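Local coordinates for protein putative hexose oxidase (Nonomuraea sp. ATCC 39727, PDB 5AWV) that probably oxidises the sugar of teicoplanin-type glycopeptide antibiotics, using a flavin-adenine dinucleotide attached covalently at two points, at residues M229-P232 against E233-R237; S486-W490 against H491-Y495. All coordinates share one frame; numbering follows the deposited sequence.

Two continuous stretches of a flavin oxidoreductase show how neighbouring residues along a chain fix local shape. Contact 1, residues 229-237, is a loop that begins where strand 223-229 leaves its antiparallel sheet, and it lies away from the flavin and sugar sites. Contact 2, residues 486-495, runs from a loop through the whole of helix 490-495 in the berberine-like region and sits nearer the ligands: the side chain of Y495 is about 10 Å from the bound FAD, and that of Y494 about 11 Å from a bound aminoglucuronic acid. The centres of contact 1 and contact 2 are about 35 Å apart. Their nearest atoms are about 17 Å apart, so they do not touch. One is organised around an arginine and a water, the other around a helix N-terminus.

Contact 1 (M229-P232 against E233-R237); sequences MRVP and EDVGR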
# COMPACT_ATOMS: atom_id res chain seq x y z
N MET A 229 -10.28 5.37 -10.81
CA MET A 229 -10.02 3.93 -11.14
C MET A 229 -11.14 3.41 -12.03
O MET A 229 -12.33 3.63 -11.74
CB MET A 229 -9.99 3.08 -9.86
CG MET A 229 -9.16 3.61 -8.72
SD MET A 229 -7.41 3.75 -9.13
CE MET A 229 -6.97 2.01 -9.13
N ARG A 230 -10.77 2.70 -13.10
CA ARG A 230 -11.69 2.03 -13.93
C ARG A 230 -10.98 1.04 -14.89
O ARG A 230 -9.79 1.22 -15.21
CB ARG A 230 -12.53 3.07 -14.78
CG ARG A 230 -11.68 3.97 -15.68
CD ARG A 230 -12.50 4.56 -16.86
NE ARG A 230 -12.84 3.50 -17.77
CZ ARG A 230 -13.98 3.36 -18.44
NH1 ARG A 230 -14.97 4.21 -18.31
NH2 ARG A 230 -14.12 2.31 -19.24
N VAL A 231 -11.72 0.06 -15.35
CA VAL A 231 -11.26 -0.87 -16.39
C VAL A 231 -10.86 -0.10 -17.66
O VAL A 231 -11.41 0.95 -17.97
CB VAL A 231 -12.27 -1.96 -16.74
CG1 VAL A 231 -12.66 -2.75 -15.55
CG2 VAL A 231 -13.52 -1.35 -17.40
N PRO A 232 -9.83 -0.58 -18.38
CA PRO A 232 -9.49 0.14 -19.61
C PRO A 232 -10.49 -0.15 -20.78
O PRO A 232 -10.56 0.60 -21.71
CB PRO A 232 -8.04 -0.30 -19.90
CG PRO A 232 -7.96 -1.65 -19.34
CD PRO A 232 -8.94 -1.73 -18.15
N GLU A 233 -11.30 -1.17 -20.70
CA GLU A 233 -12.26 -1.43 -21.78
C GLU A 233 -13.41 -0.46 -21.78
O GLU A 233 -13.73 0.14 -20.75
CB GLU A 233 -12.83 -2.85 -21.68
CG GLU A 233 -11.83 -3.96 -21.85
CD GLU A 233 -10.95 -4.26 -20.61
OE1 GLU A 233 -9.83 -4.77 -20.81
OE2 GLU A 233 -11.35 -4.01 -19.45
N ASP A 234 -14.05 -0.32 -22.97
CA ASP A 234 -15.34 0.36 -23.15
C ASP A 234 -16.42 -0.58 -22.65
O ASP A 234 -16.67 -1.61 -23.25
CB ASP A 234 -15.66 0.68 -24.63
CG ASP A 234 -14.80 1.79 -25.20
OD1 ASP A 234 -14.34 2.65 -24.43
OD2 ASP A 234 -14.57 1.80 -26.44
N VAL A 235 -17.07 -0.20 -21.57
CA VAL A 235 -18.11 -1.01 -20.95
C VAL A 235 -19.32 -0.17 -20.66
O VAL A 235 -20.19 -0.56 -19.84
CB VAL A 235 -17.61 -1.63 -19.61
CG1 VAL A 235 -16.52 -2.67 -19.88
CG2 VAL A 235 -17.16 -0.56 -18.62
N GLY A 236 -19.39 1.00 -21.28
CA GLY A 236 -20.44 1.95 -21.00
C GLY A 236 -20.21 2.75 -19.75
O GLY A 236 -19.07 3.02 -19.33
N ARG A 237 -21.31 3.10 -19.13
CA ARG A 237 -21.34 3.98 -17.98
C ARG A 237 -22.01 3.34 -16.76
O ARG A 237 -22.22 4.02 -15.76
CB ARG A 237 -22.08 5.28 -18.31
CG ARG A 237 -21.51 6.00 -19.51
CD ARG A 237 -22.28 7.28 -19.76
NE ARG A 237 -22.27 8.20 -18.64
CZ ARG A 237 -21.22 8.95 -18.30
NH1 ARG A 237 -20.07 8.88 -18.99
NH2 ARG A 237 -21.28 9.75 -17.26
O HOH W 1 -16.67 2.54 -20.42
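R230 reaches forward along the loop, and its NH2 comes to 2.7 Å from the carbonyl O of E233, which lies at the edge of the guanidinium. The chain bends at chi3 (-69°), turning its NE and NH2 edge to the backbone that follows. There NE donates to the carbonyl O of V231 at 2.9 Å, with an N-H...O angle of 156°, and NH2 of R230 adds a longer bond to that same oxygen; this side-on grip by two nitrogens holds the guanidinium nearly in plane with its acceptor. NH2 of R230 also donates to a water at 2.8 Å. That water accepts from V235 N as well and donates to G236 O at 2.7 Å, tying the arginine to V235 and G236.

The residues form a water-bridged part of the loop that leaves strand 223-229, a member of the five-stranded sheet, for strand 249-257. NH1 of R230 is held by the carbonyl of N121, next to strand 122-125.

V231 turns its side chain toward the later residues. Its CG2 meets CG2 of V235 at 3.9 Å, the two branched side chains crossing at a slant, while its CB lies 3.5 Å from OE2 of E233. P232 runs side by side with E233: the glutamate chain bends at chi2 (78°) and brings its carboxylate back alongside the proline ring, where OE2 of E233 is 3.6 Å from CD of P232.

Contact 2 (S486-W490 against H491-Y495); sequences SGVPW and HDLYY
H491 and W490 meet beside a short but bent hydrogen bond: ND1 of H491 donates to OD1 of D492 at 2.7 Å, with an N-H...O angle of 139°. The carboxylate oxygen lies close to the imidazole plane, but the donor comes from above the carboxylate plane. This bond should help fix the rotation of the histidine ring. In the backbone, Y494 N donates to W490 O at 3.1 Å, the i to i+4 pattern of an alpha-helix. The carbonyl of P489 receives weak bonds from the amides of D492 and L493. Before the helix, S486 OG accepts from V488 N at 2.9 Å and closes an ST turn; the same hydroxyl is hydrogen-bonded to N484.

P489 is the N-cap of helix 490-495, in the berberine-like region, and W490 and H491 are its first two residues. W490 has CG between its backbone N and carbonyl carbon (chi1 67°), which brings the indole over the backbone N and CB of H491. That CB sits over the six-membered ring, 3.6 Å from its centroid, as a CH-pi contact. The imidazole itself turns an edge to the five-membered ring in a T-shaped pair, planes at 73°. CB of P489 lies over one imidazole face, 3.9 Å from its centroid, and the ring of H499 is stacked with H491.

Farther out, CD2 of Y494 meets the indole edge at CE3 of W490, while the Y494 hydroxyl is bonded to the backbone N of D475. CE2 of Y495 comes to 4.0 Å from CZ3 of W490, and the Y495 hydroxyl is hydrogen-bonded to the carbonyl of G216. CG1 of V488 packs against CD2 of L493 at 3.7 Å and also touches CB of D492.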
# COMPACT_ATOMS: atom_id res chain seq x y z
N SER A 486 26.70 -5.03 -6.09
CA SER A 486 26.56 -5.48 -7.46
C SER A 486 27.05 -4.49 -8.50
O SER A 486 27.09 -4.82 -9.68
CB SER A 486 25.06 -5.73 -7.71
OG SER A 486 24.36 -4.50 -7.51
N GLY A 487 27.24 -3.21 -8.12
CA GLY A 487 27.35 -2.17 -9.08
C GLY A 487 26.04 -1.77 -9.76
O GLY A 487 26.07 -0.97 -10.66
N VAL A 488 24.89 -2.30 -9.33
CA VAL A 488 23.61 -1.92 -9.93
C VAL A 488 22.93 -0.96 -8.95
O VAL A 488 22.75 -1.30 -7.80
CB VAL A 488 22.73 -3.13 -10.17
CG1 VAL A 488 21.41 -2.77 -10.86
CG2 VAL A 488 23.47 -4.10 -11.09
N PRO A 489 22.68 0.27 -9.37
CA PRO A 489 22.04 1.18 -8.49
C PRO A 489 20.60 0.78 -8.08
O PRO A 489 19.92 0.03 -8.80
CB PRO A 489 22.06 2.51 -9.26
CG PRO A 489 22.37 2.20 -10.62
CD PRO A 489 22.89 0.80 -10.71
N TRP A 490 20.23 1.21 -6.89
CA TRP A 490 18.88 0.93 -6.31
C TRP A 490 17.78 1.18 -7.31
O TRP A 490 16.88 0.32 -7.50
CB TRP A 490 18.63 1.78 -5.08
CG TRP A 490 18.50 3.31 -5.36
CD1 TRP A 490 19.51 4.24 -5.29
CD2 TRP A 490 17.29 4.05 -5.64
NE1 TRP A 490 19.00 5.48 -5.54
CE2 TRP A 490 17.65 5.39 -5.77
CE3 TRP A 490 15.95 3.69 -5.78
CZ2 TRP A 490 16.72 6.39 -6.02
CZ3 TRP A 490 15.04 4.67 -6.12
CH2 TRP A 490 15.43 6.01 -6.23
N HIS A 491 17.87 2.31 -8.03
CA HIS A 491 16.80 2.67 -8.96
C HIS A 491 16.64 1.75 -10.13
O HIS A 491 15.56 1.59 -10.69
CB HIS A 491 16.90 4.15 -9.36
CG HIS A 491 18.22 4.57 -9.89
ND1 HIS A 491 18.75 4.10 -11.08
CD2 HIS A 491 19.13 5.42 -9.39
CE1 HIS A 491 19.90 4.69 -11.31
NE2 HIS A 491 20.14 5.50 -10.30
N ASP A 492 17.71 1.08 -10.53
CA ASP A 492 17.62 0.06 -11.55
C ASP A 492 17.03 -1.25 -11.08
O ASP A 492 16.37 -1.91 -11.85
CB ASP A 492 18.95 -0.17 -12.20
CG ASP A 492 19.46 1.12 -13.00
OD1 ASP A 492 18.78 2.22 -13.08
OD2 ASP A 492 20.53 0.97 -13.61
N LEU A 493 17.21 -1.60 -9.83
CA LEU A 493 16.57 -2.76 -9.29
C LEU A 493 15.02 -2.52 -9.16
O LEU A 493 14.25 -3.41 -9.48
CB LEU A 493 17.13 -3.03 -7.85
CG LEU A 493 18.66 -3.30 -7.78
CD1 LEU A 493 19.04 -3.56 -6.33
CD2 LEU A 493 18.98 -4.47 -8.66
N TYR A 494 14.61 -1.32 -8.73
CA TYR A 494 13.16 -1.02 -8.59
C TYR A 494 12.45 -0.76 -9.93
O TYR A 494 11.31 -1.23 -10.16
CB TYR A 494 12.90 0.17 -7.67
CG TYR A 494 13.13 -0.17 -6.27
CD1 TYR A 494 12.25 -1.01 -5.56
CD2 TYR A 494 14.15 0.39 -5.58
CE1 TYR A 494 12.49 -1.35 -4.25
CE2 TYR A 494 14.40 0.03 -4.27
CZ TYR A 494 13.57 -0.83 -3.61
OH TYR A 494 13.81 -1.14 -2.31
N TYR A 495 13.13 -0.04 -10.79
CA TYR A 495 12.48 0.49 -12.01
C TYR A 495 12.96 0.01 -13.36
O TYR A 495 12.30 0.26 -14.37
CB TYR A 495 12.58 2.03 -11.99
CG TYR A 495 12.02 2.73 -10.74
CD1 TYR A 495 10.70 2.58 -10.34
CD2 TYR A 495 12.79 3.56 -10.03
CE1 TYR A 495 10.19 3.28 -9.29
CE2 TYR A 495 12.29 4.29 -8.96
CZ TYR A 495 10.98 4.17 -8.61
OH TYR A 495 10.55 4.89 -7.56